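Cytolethal distending toxin subunit A (Haemophilus ducreyi, PDB 1SR4) is a lectin-like subunit of a tripartite genotoxin and, together with CdtC, probably forms the heterodimer required for delivery of CdtB. Local coordinates at residues L71-L76 against F93-W99; E102-H106 against L135-E141; C162-V168 against P187-W193. One frame throughout, in Å; residues are numbered along the deposited sequence.

Contact 1 of 3, residues L71-L76 against F93-W99; sequences LTVWAL and FGNIRNW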
loop_
_atom_site.group_PDB
_atom_site.type_symbol
_atom_site.label_atom_id
_atom_site.label_comp_id
_atom_site.label_asym_id
_atom_site.label_seq_id
_atom_site.Cartn_x
_atom_site.Cartn_y
_atom_site.Cartn_z
ATOM N N LEU A 71 14.950 0.295 13.471
ATOM C CA LEU A 71 14.695 -0.250 14.799
ATOM C C LEU A 71 15.282 -1.665 14.792
ATOM O O LEU A 71 14.953 -2.477 13.925
ATOM C CB LEU A 71 13.201 -0.340 15.079
ATOM C CG LEU A 71 12.929 -0.858 16.506
ATOM C CD1 LEU A 71 13.372 0.202 17.565
ATOM C CD2 LEU A 71 11.444 -1.170 16.660
ATOM N N THR A 72 16.130 -1.971 15.765
ATOM C CA THR A 72 16.752 -3.286 15.777
ATOM C C THR A 72 17.140 -3.824 17.150
ATOM O O THR A 72 17.329 -3.075 18.116
ATOM C CB THR A 72 18.035 -3.251 14.925
ATOM O OG1 THR A 72 18.634 -4.541 14.888
ATOM C CG2 THR A 72 19.029 -2.256 15.511
ATOM N N VAL A 73 17.216 -5.145 17.213
ATOM C CA VAL A 73 17.686 -5.836 18.399
ATOM C C VAL A 73 19.184 -5.531 18.371
ATOM O O VAL A 73 19.754 -5.320 17.293
ATOM C CB VAL A 73 17.512 -7.369 18.237
ATOM C CG1 VAL A 73 18.448 -8.125 19.217
ATOM C CG2 VAL A 73 16.050 -7.751 18.444
ATOM N N TRP A 74 19.823 -5.431 19.532
ATOM C CA TRP A 74 21.271 -5.234 19.540
ATOM C C TRP A 74 21.793 -6.434 20.353
ATOM O O TRP A 74 22.317 -7.380 19.777
ATOM C CB TRP A 74 21.682 -3.903 20.180
ATOM C CG TRP A 74 23.162 -3.734 20.168
ATOM C CD1 TRP A 74 23.978 -3.674 19.067
ATOM C CD2 TRP A 74 24.025 -3.687 21.306
ATOM N NE1 TRP A 74 25.297 -3.598 19.453
ATOM C CE2 TRP A 74 25.356 -3.605 20.821
ATOM C CE3 TRP A 74 23.808 -3.713 22.689
ATOM C CZ2 TRP A 74 26.462 -3.546 21.678
ATOM C CZ3 TRP A 74 24.915 -3.656 23.544
ATOM C CH2 TRP A 74 26.221 -3.574 23.032
ATOM N N ALA A 75 21.612 -6.411 21.677
ATOM C CA ALA A 75 22.028 -7.546 22.515
ATOM C C ALA A 75 20.971 -8.610 22.247
ATOM O O ALA A 75 19.767 -8.355 22.385
ATOM C CB ALA A 75 22.040 -7.156 24.005
ATOM N N LEU A 76 21.419 -9.796 21.865
ATOM C CA LEU A 76 20.518 -10.885 21.503
ATOM C C LEU A 76 19.641 -11.510 22.580
ATOM O O LEU A 76 18.557 -11.995 22.270
ATOM C CB LEU A 76 21.311 -12.003 20.814
ATOM C CG LEU A 76 22.134 -11.637 19.573
ATOM C CD1 LEU A 76 22.840 -12.898 19.042
ATOM C CD2 LEU A 76 21.228 -11.048 18.496
ATOM N N PHE A 93 24.853 -7.121 11.690
ATOM C CA PHE A 93 23.702 -7.507 12.527
ATOM C C PHE A 93 22.854 -8.582 11.846
ATOM O O PHE A 93 22.232 -9.404 12.506
ATOM C CB PHE A 93 22.785 -6.313 12.813
ATOM C CG PHE A 93 23.315 -5.344 13.840
ATOM C CD1 PHE A 93 24.681 -5.076 13.940
ATOM C CD2 PHE A 93 22.428 -4.603 14.621
ATOM C CE1 PHE A 93 25.151 -4.079 14.790
ATOM C CE2 PHE A 93 22.886 -3.603 15.471
ATOM C CZ PHE A 93 24.253 -3.337 15.555
ATOM N N GLY A 94 22.803 -8.564 10.523
ATOM C CA GLY A 94 22.000 -9.571 9.856
ATOM C C GLY A 94 20.500 -9.351 10.038
ATOM O O GLY A 94 20.026 -8.225 10.262
ATOM N N ASN A 95 19.745 -10.436 9.966
ATOM C CA ASN A 95 18.289 -10.367 10.042
ATOM C C ASN A 95 17.628 -9.995 11.386
ATOM O O ASN A 95 16.387 -10.011 11.486
ATOM C CB ASN A 95 17.698 -11.682 9.498
ATOM C CG ASN A 95 18.121 -11.968 8.055
ATOM O OD1 ASN A 95 18.647 -11.092 7.356
ATOM N ND2 ASN A 95 17.878 -13.199 7.596
ATOM N N ILE A 96 18.418 -9.658 12.411
ATOM C CA ILE A 96 17.817 -9.248 13.679
ATOM C C ILE A 96 17.261 -7.823 13.489
ATOM O O ILE A 96 16.593 -7.268 14.376
ATOM C CB ILE A 96 18.840 -9.213 14.839
ATOM C CG1 ILE A 96 19.895 -8.129 14.586
ATOM C CG2 ILE A 96 19.482 -10.588 15.008
ATOM C CD1 ILE A 96 20.857 -7.908 15.768
ATOM N N ARG A 97 17.542 -7.248 12.317
ATOM C CA ARG A 97 17.084 -5.893 11.970
ATOM C C ARG A 97 15.728 -5.866 11.255
ATOM O O ARG A 97 15.139 -4.797 11.076
ATOM C CB ARG A 97 18.128 -5.219 11.083
ATOM C CG ARG A 97 19.461 -4.974 11.789
ATOM C CD ARG A 97 20.506 -4.477 10.796
ATOM N NE ARG A 97 20.742 -5.471 9.753
ATOM C CZ ARG A 97 21.405 -5.218 8.630
ATOM N NH1 ARG A 97 21.911 -4.004 8.406
ATOM N NH2 ARG A 97 21.534 -6.167 7.712
ATOM N N ASN A 98 15.239 -7.040 10.859
ATOM C CA ASN A 98 13.974 -7.171 10.141
ATOM C C ASN A 98 12.858 -7.703 11.016
ATOM O O ASN A 98 13.082 -8.548 11.870
ATOM C CB ASN A 98 14.130 -8.103 8.920
ATOM C CG ASN A 98 15.154 -7.595 7.936
ATOM O OD1 ASN A 98 15.168 -6.410 7.606
ATOM N ND2 ASN A 98 16.020 -8.486 7.457
ATOM N N TRP A 99 11.645 -7.222 10.757
ATOM C CA TRP A 99 10.487 -7.620 11.526
ATOM C C TRP A 99 9.319 -7.974 10.627
ATOM O O TRP A 99 9.211 -7.479 9.499
ATOM C CB TRP A 99 10.037 -6.472 12.436
ATOM C CG TRP A 99 11.126 -5.902 13.299
ATOM C CD1 TRP A 99 12.021 -4.927 12.959
ATOM C CD2 TRP A 99 11.429 -6.280 14.645
ATOM N NE1 TRP A 99 12.867 -4.671 14.020
ATOM C CE2 TRP A 99 12.520 -5.485 15.068
ATOM C CE3 TRP A 99 10.878 -7.214 15.538
ATOM C CZ2 TRP A 99 13.075 -5.589 16.350
ATOM C CZ3 TRP A 99 11.432 -7.320 16.820
ATOM C CH2 TRP A 99 12.520 -6.507 17.209
HETATM O O HOH W 1 13.794 -2.337 11.397
#
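The indole of Trp99 meets Leu71 with its edge. NE1 donates to Leu71 O at 3.0 Å, almost straight at 173° and with the acceptor in the ring plane, yet NE1 stands above the plane of the carbonyl it addresses. A water at the same ring edge donates to Leu71 O and to Arg97 O, so the strand carbonyl takes two donors and ties both segments together. At the six-membered end of this indole, CH2 touches Val73 CG2 at 3.9 Å. The Phe93 ring has Thr72 OG1 in its plane, 3.8 Å from CD2, while its CZ comes to 3.5 Å from CD1 at the edge of the Trp74 indole. These two rings meet obliquely, with planes 48° apart. Tyr85 completes the aromatic group, edge-to-face with Phe93 and nearly parallel to Trp74.

This is one sector of the ricin-type beta-trefoil; here the 3-10 segment 95-97 leads into strand 99-103, which Trp99 opens. Arg97-Asn98-Trp99 probably stands in for the Gln-x-Trp signature of such folds. Trp74, by contrast, is exposed and belongs to the region inferred to mediate binding to target cells.

Ile96 buries more surface here than any other residue of the two segments. Its CG1 lies between backbone N and carbonyl carbon (chi1 65°), which carries CD1 to 3.2 Å from Val73 O and turns CG2 to Leu76 CD2, 3.9 Å away. Thr72 OG1 donates to Val73 O at 2.8 Å while its side chain lies beside that of Arg97, pointing the same way. The arginine chain bends back at its third torsion, and NE reaches Gly94 O at 2.9 Å in the guanidinium plane; Asn87 and Ser90 receive NH1.

Contact 2 of 3, residues E102-H106 against L135-E141; sequences EPGKH and LDKLAQE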
loop_
_atom_site.group_PDB
_atom_site.type_symbol
_atom_site.label_atom_id
_atom_site.label_comp_id
_atom_site.label_asym_id
_atom_site.label_seq_id
_atom_site.Cartn_x
_atom_site.Cartn_y
_atom_site.Cartn_z
ATOM N N GLU A 102 2.337 -7.988 12.126
ATOM C CA GLU A 102 1.069 -8.722 12.128
ATOM C C GLU A 102 0.018 -8.012 12.957
ATOM O O GLU A 102 0.341 -7.234 13.862
ATOM C CB GLU A 102 1.217 -10.108 12.757
ATOM C CG GLU A 102 2.429 -10.878 12.345
ATOM C CD GLU A 102 2.482 -12.261 12.979
ATOM O OE1 GLU A 102 2.092 -12.412 14.157
ATOM O OE2 GLU A 102 2.931 -13.202 12.297
ATOM N N PRO A 103 -1.267 -8.276 12.659
ATOM C CA PRO A 103 -2.315 -7.637 13.441
ATOM C C PRO A 103 -2.198 -8.213 14.840
ATOM O O PRO A 103 -1.755 -9.345 15.011
ATOM C CB PRO A 103 -3.594 -8.083 12.729
ATOM C CG PRO A 103 -3.164 -8.106 11.300
ATOM C CD PRO A 103 -1.821 -8.822 11.403
ATOM N N GLY A 104 -2.570 -7.435 15.842
ATOM C CA GLY A 104 -2.491 -7.936 17.196
ATOM C C GLY A 104 -3.802 -8.580 17.592
ATOM O O GLY A 104 -4.674 -8.812 16.759
ATOM N N LYS A 105 -3.937 -8.865 18.873
ATOM C CA LYS A 105 -5.141 -9.464 19.408
ATOM C C LYS A 105 -6.299 -8.491 19.236
ATOM O O LYS A 105 -7.402 -8.891 18.861
ATOM C CB LYS A 105 -4.932 -9.768 20.891
ATOM C CG LYS A 105 -6.157 -10.276 21.642
ATOM C CD LYS A 105 -5.862 -10.240 23.143
ATOM C CE LYS A 105 -6.874 -11.021 23.964
ATOM N NZ LYS A 105 -6.477 -11.042 25.409
ATOM N N HIS A 106 -6.050 -7.213 19.513
ATOM C CA HIS A 106 -7.094 -6.198 19.398
ATOM C C HIS A 106 -7.185 -5.575 18.011
ATOM O O HIS A 106 -6.191 -5.461 17.304
ATOM C CB HIS A 106 -6.864 -5.093 20.429
ATOM C CG HIS A 106 -6.933 -5.570 21.842
ATOM N ND1 HIS A 106 -5.983 -6.403 22.394
ATOM C CD2 HIS A 106 -7.845 -5.343 22.816
ATOM C CE1 HIS A 106 -6.307 -6.667 23.648
ATOM N NE2 HIS A 106 -7.434 -6.036 23.927
ATOM N N LEU A 135 0.105 -13.025 22.331
ATOM C CA LEU A 135 -0.998 -12.197 21.882
ATOM C C LEU A 135 -1.760 -11.597 23.052
ATOM O O LEU A 135 -2.565 -10.695 22.867
ATOM C CB LEU A 135 -1.945 -13.013 20.991
ATOM C CG LEU A 135 -1.447 -13.366 19.584
ATOM C CD1 LEU A 135 -2.338 -14.439 18.964
ATOM C CD2 LEU A 135 -1.441 -12.115 18.724
ATOM N N ASP A 136 -1.501 -12.092 24.260
ATOM C CA ASP A 136 -2.187 -11.578 25.438
ATOM C C ASP A 136 -1.435 -10.466 26.155
ATOM O O ASP A 136 -1.876 -9.984 27.196
ATOM C CB ASP A 136 -2.475 -12.715 26.416
ATOM C CG ASP A 136 -3.385 -13.762 25.816
ATOM O OD1 ASP A 136 -4.403 -13.373 25.205
ATOM O OD2 ASP A 136 -3.089 -14.966 25.948
ATOM N N LYS A 137 -0.296 -10.059 25.609
ATOM C CA LYS A 137 0.466 -8.982 26.235
ATOM C C LYS A 137 0.195 -7.662 25.509
ATOM O O LYS A 137 0.678 -7.444 24.389
ATOM C CB LYS A 137 1.969 -9.292 26.201
ATOM C CG LYS A 137 2.421 -10.451 27.097
ATOM C CD LYS A 137 3.917 -10.729 26.908
ATOM C CE LYS A 137 4.356 -12.059 27.560
ATOM N NZ LYS A 137 5.737 -12.483 27.141
ATOM N N LEU A 138 -0.576 -6.783 26.146
ATOM C CA LEU A 138 -0.902 -5.492 25.554
ATOM C C LEU A 138 0.361 -4.680 25.242
ATOM O O LEU A 138 0.391 -3.920 24.271
ATOM C CB LEU A 138 -1.810 -4.695 26.500
ATOM C CG LEU A 138 -2.580 -3.527 25.878
ATOM C CD1 LEU A 138 -3.513 -4.071 24.786
ATOM C CD2 LEU A 138 -3.392 -2.787 26.951
ATOM N N ALA A 139 1.403 -4.842 26.059
ATOM C CA ALA A 139 2.660 -4.109 25.840
ATOM C C ALA A 139 3.338 -4.443 24.502
ATOM O O ALA A 139 4.249 -3.732 24.069
ATOM C CB ALA A 139 3.641 -4.360 26.999
ATOM N N GLN A 140 2.920 -5.529 23.862
ATOM C CA GLN A 140 3.491 -5.894 22.565
ATOM C C GLN A 140 2.592 -5.434 21.407
ATOM O O GLN A 140 2.864 -5.735 20.236
ATOM C CB GLN A 140 3.718 -7.408 22.483
ATOM C CG GLN A 140 4.823 -7.893 23.419
ATOM C CD GLN A 140 5.061 -9.382 23.339
ATOM O OE1 GLN A 140 4.399 -10.102 22.583
ATOM N NE2 GLN A 140 6.019 -9.854 24.113
ATOM N N GLU A 141 1.538 -4.686 21.735
ATOM C CA GLU A 141 0.618 -4.178 20.727
ATOM C C GLU A 141 0.837 -2.692 20.522
ATOM O O GLU A 141 0.996 -1.940 21.488
ATOM C CB GLU A 141 -0.832 -4.433 21.145
ATOM C CG GLU A 141 -1.260 -5.900 21.085
ATOM C CD GLU A 141 -2.774 -6.048 21.104
ATOM O OE1 GLU A 141 -3.404 -5.986 20.030
ATOM O OE2 GLU A 141 -3.340 -6.198 22.205
#
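Glu141 and His106 meet where two surface loops of the beta-trefoil close on each other: the turn that follows strand 99-103, and the loop that ends in the 3-10 segment 138-140 before strand 142-146.

Hydrogen bonding centres on the buried carboxylate of Glu141. OE1 receives His106 N at 3.0 Å (164°) on its syn side, somewhat out of the carboxylate plane. OE2 receives ND1 of the same histidine at 2.7 Å, but the 126° angle makes that bond weak. One residue therefore offers its backbone and its imidazole to the two oxygens, which probably restricts how far either side chain can turn. The nearby carboxylate would tend to favour a protonated imidazole.

Charge pairing adds a second link nearer the solvent. Lys105, fully extended with CG anti to the backbone N (chi1 174°), lays its chain along Leu135 O, with CB at 3.2 Å and CD at 3.3 Å from that oxygen. NZ ends in a salt bridge to Asp136 OD1 at 3.1 Å, approaching from the anti side. At the base of the loop, Glu102 is shared between Arg111 and Arg261 of the CdtB chain. Arg261 of CdtB also bonds to Pro103 O and packs on Leu135, so this corner of the fold faces the partner subunit.

Apolar contacts are sparse. Leu135 CD2 approaches the backbone of Gly104, while Leu138 CD1 rests over one face of the His106 ring, 4.0 Å from CE1.

Contact 3 of 3, residues C162-V168 against P187-W193; sequences CVTYNPV and PSRDQTW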
loop_
_atom_site.group_PDB
_atom_site.type_symbol
_atom_site.label_atom_id
_atom_site.label_comp_id
_atom_site.label_asym_id
_atom_site.label_seq_id
_atom_site.Cartn_x
_atom_site.Cartn_y
_atom_site.Cartn_z
ATOM N N CYS A 162 4.524 7.377 22.569
ATOM C CA CYS A 162 5.067 7.106 21.248
ATOM C C CYS A 162 6.567 6.849 21.195
ATOM O O CYS A 162 7.340 7.394 21.986
ATOM C CB CYS A 162 4.679 8.260 20.315
ATOM S SG CYS A 162 2.904 8.177 19.904
ATOM N N VAL A 163 6.962 6.005 20.246
ATOM C CA VAL A 163 8.362 5.636 20.045
ATOM C C VAL A 163 9.101 6.864 19.510
ATOM O O VAL A 163 8.809 7.373 18.426
ATOM C CB VAL A 163 8.460 4.455 19.071
ATOM C CG1 VAL A 163 9.917 4.029 18.889
ATOM C CG2 VAL A 163 7.608 3.300 19.609
ATOM N N THR A 164 10.072 7.320 20.292
ATOM C CA THR A 164 10.846 8.528 20.016
ATOM C C THR A 164 12.328 8.227 19.831
ATOM O O THR A 164 12.856 7.297 20.442
ATOM C CB THR A 164 10.680 9.487 21.225
ATOM O OG1 THR A 164 9.284 9.619 21.518
ATOM C CG2 THR A 164 11.298 10.859 20.954
ATOM N N TYR A 165 13.009 9.024 19.006
ATOM C CA TYR A 165 14.439 8.815 18.785
ATOM C C TYR A 165 15.103 10.124 18.387
ATOM O O TYR A 165 14.427 11.070 17.997
ATOM C CB TYR A 165 14.667 7.778 17.674
ATOM C CG TYR A 165 14.137 8.226 16.331
ATOM C CD1 TYR A 165 14.976 8.843 15.391
ATOM C CD2 TYR A 165 12.790 8.061 16.015
ATOM C CE1 TYR A 165 14.475 9.286 14.162
ATOM C CE2 TYR A 165 12.273 8.495 14.799
ATOM C CZ TYR A 165 13.111 9.108 13.876
ATOM O OH TYR A 165 12.567 9.568 12.693
ATOM N N ASN A 166 16.429 10.167 18.485
ATOM C CA ASN A 166 17.170 11.355 18.096
ATOM C C ASN A 166 17.753 11.144 16.702
ATOM O O ASN A 166 18.621 10.306 16.516
ATOM C CB ASN A 166 18.318 11.613 19.082
ATOM C CG ASN A 166 19.200 10.382 19.294
ATOM O OD1 ASN A 166 18.711 9.290 19.630
ATOM N ND2 ASN A 166 20.508 10.553 19.109
ATOM N N PRO A 167 17.265 11.891 15.706
ATOM C CA PRO A 167 17.760 11.778 14.334
ATOM C C PRO A 167 19.274 12.033 14.326
ATOM O O PRO A 167 20.039 11.260 13.749
ATOM C CB PRO A 167 17.003 12.884 13.606
ATOM C CG PRO A 167 15.676 12.884 14.289
ATOM C CD PRO A 167 16.063 12.748 15.769
ATOM N N VAL A 168 19.695 13.121 14.977
ATOM C CA VAL A 168 21.113 13.467 15.039
ATOM C C VAL A 168 21.818 12.700 16.154
ATOM O O VAL A 168 21.335 12.632 17.290
ATOM C CB VAL A 168 21.312 14.997 15.252
ATOM C CG1 VAL A 168 22.775 15.315 15.491
ATOM C CG2 VAL A 168 20.823 15.757 14.024
ATOM N N PRO A 187 15.758 17.686 15.405
ATOM C CA PRO A 187 17.071 17.027 15.326
ATOM C C PRO A 187 17.362 16.113 16.516
ATOM O O PRO A 187 17.998 15.066 16.362
ATOM C CB PRO A 187 18.035 18.208 15.257
ATOM C CG PRO A 187 17.246 19.197 14.435
ATOM C CD PRO A 187 15.881 19.124 15.089
ATOM N N SER A 188 16.894 16.502 17.699
ATOM C CA SER A 188 17.141 15.703 18.902
ATOM C C SER A 188 15.953 14.875 19.351
ATOM O O SER A 188 16.049 14.118 20.307
ATOM C CB SER A 188 17.547 16.614 20.071
ATOM O OG SER A 188 16.460 17.459 20.455
ATOM N N ARG A 189 14.828 15.011 18.671
ATOM C CA ARG A 189 13.630 14.288 19.087
ATOM C C ARG A 189 12.648 14.209 17.916
ATOM O O ARG A 189 12.083 15.220 17.503
ATOM C CB ARG A 189 13.000 15.033 20.273
ATOM C CG ARG A 189 11.702 14.436 20.793
ATOM C CD ARG A 189 11.236 15.114 22.098
ATOM N NE ARG A 189 10.111 14.384 22.683
ATOM C CZ ARG A 189 8.846 14.540 22.314
ATOM N NH1 ARG A 189 8.536 15.419 21.369
ATOM N NH2 ARG A 189 7.891 13.780 22.854
ATOM N N ASP A 190 12.457 13.007 17.385
ATOM C CA ASP A 190 11.563 12.814 16.240
ATOM C C ASP A 190 10.711 11.586 16.547
ATOM O O ASP A 190 11.166 10.670 17.246
ATOM C CB ASP A 190 12.408 12.574 14.994
ATOM C CG ASP A 190 11.639 12.765 13.689
ATOM O OD1 ASP A 190 10.447 12.400 13.572
ATOM O OD2 ASP A 190 12.265 13.257 12.738
ATOM N N GLN A 191 9.474 11.572 16.061
ATOM C CA GLN A 191 8.611 10.430 16.313
ATOM C C GLN A 191 8.070 9.852 15.014
ATOM O O GLN A 191 7.148 9.030 15.041
ATOM C CB GLN A 191 7.440 10.811 17.235
ATOM C CG GLN A 191 7.859 11.295 18.619
ATOM C CD GLN A 191 6.668 11.580 19.523
ATOM O OE1 GLN A 191 5.639 12.092 19.066
ATOM N NE2 GLN A 191 6.804 11.265 20.813
ATOM N N THR A 192 8.624 10.261 13.873
ATOM C CA THR A 192 8.116 9.708 12.617
ATOM C C THR A 192 9.006 8.586 12.104
ATOM O O THR A 192 10.239 8.676 12.120
ATOM C CB THR A 192 7.945 10.794 11.504
ATOM O OG1 THR A 192 9.121 11.578 11.402
ATOM C CG2 THR A 192 6.797 11.731 11.837
ATOM N N TRP A 193 8.345 7.525 11.649
ATOM C CA TRP A 193 8.983 6.325 11.127
ATOM C C TRP A 193 8.422 5.974 9.765
ATOM O O TRP A 193 7.279 6.329 9.463
ATOM C CB TRP A 193 8.689 5.150 12.058
ATOM C CG TRP A 193 9.309 5.274 13.418
ATOM C CD1 TRP A 193 8.793 5.914 14.522
ATOM C CD2 TRP A 193 10.579 4.750 13.806
ATOM N NE1 TRP A 193 9.683 5.809 15.579
ATOM C CE2 TRP A 193 10.785 5.102 15.160
ATOM C CE3 TRP A 193 11.567 4.013 13.136
ATOM C CZ2 TRP A 193 11.948 4.739 15.860
ATOM C CZ3 TRP A 193 12.723 3.653 13.835
ATOM C CH2 TRP A 193 12.897 4.019 15.182
HETATM O O HOH W 2 6.513 7.316 16.941
#
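Tyr165 and Asp190 form the tight centre of this contact, a single antiparallel hydrogen-bonded pair with Tyr165 N to Asp190 O at 3.0 Å and Asp190 N to Tyr165 O at 2.8 Å. With CG between backbone N and carbonyl carbon (chi1 63°), the tyrosine ring lies under Asp190 CB, a CH-pi contact 4.1 Å from the ring centroid. At its edge, OH donates to Thr192 O at 2.6 Å. Tyr165 CE2 lies over one face of the Trp193 indole, toward its rim; the two side chains run past each other in opposite directions, their rings meeting obliquely. Asp190 OD1 takes Thr192 N and OG1 from the same face of its carboxylate, the bond to N closing an Asx turn. Gln191-Thr192-Trp193 fits the Gln-x-Trp signature of ricin-type trefoils. Gln191 NE2 donates to Val180 O and, at 3.1 Å, to Thr164 OG1, which is also hydrogen-bonded to Ser179 OG; OE1 receives Gly183 N. Trp193 NE1 bonds weakly to Val163 O.

Toward solvent the packing thins. Val168 N still holds Pro187 O at 2.9 Å, but Val168 CG2 and Pro187 CB only touch, at 3.9 Å, and both residues are exposed.

Strand 162-165 pairs on with strand 176-179, Cys162 is disulfide-linked to Cys181, Trp193 leans on Ile154 of strand 152-156, and Thr192 packs against Ser153 of the CdtC chain.

Along the chain the three contacts follow in series within one beta-trefoil domain, without alpha-helices. Contact 1 leads directly into contact 2 through strand 99-103; their centres are about 20 Å apart. Contacts 1 and 3, about 19 Å apart by their centres, touch in the interior, where Leu71 N packs against Trp193 CZ3 at 4.0 Å. Contacts 2 and 3 stay about 9 Å apart at their nearest atoms. Contacts 1 and 3 repeat one device, a tryptophan NE1 turned to a strand carbonyl beside a bridging water, the bond being weak in contact 3. Contact 2 borders CdtB and contact 3 reaches CdtC, so one domain presents different sides to its two partners, consistent with its place in the heterotrimer.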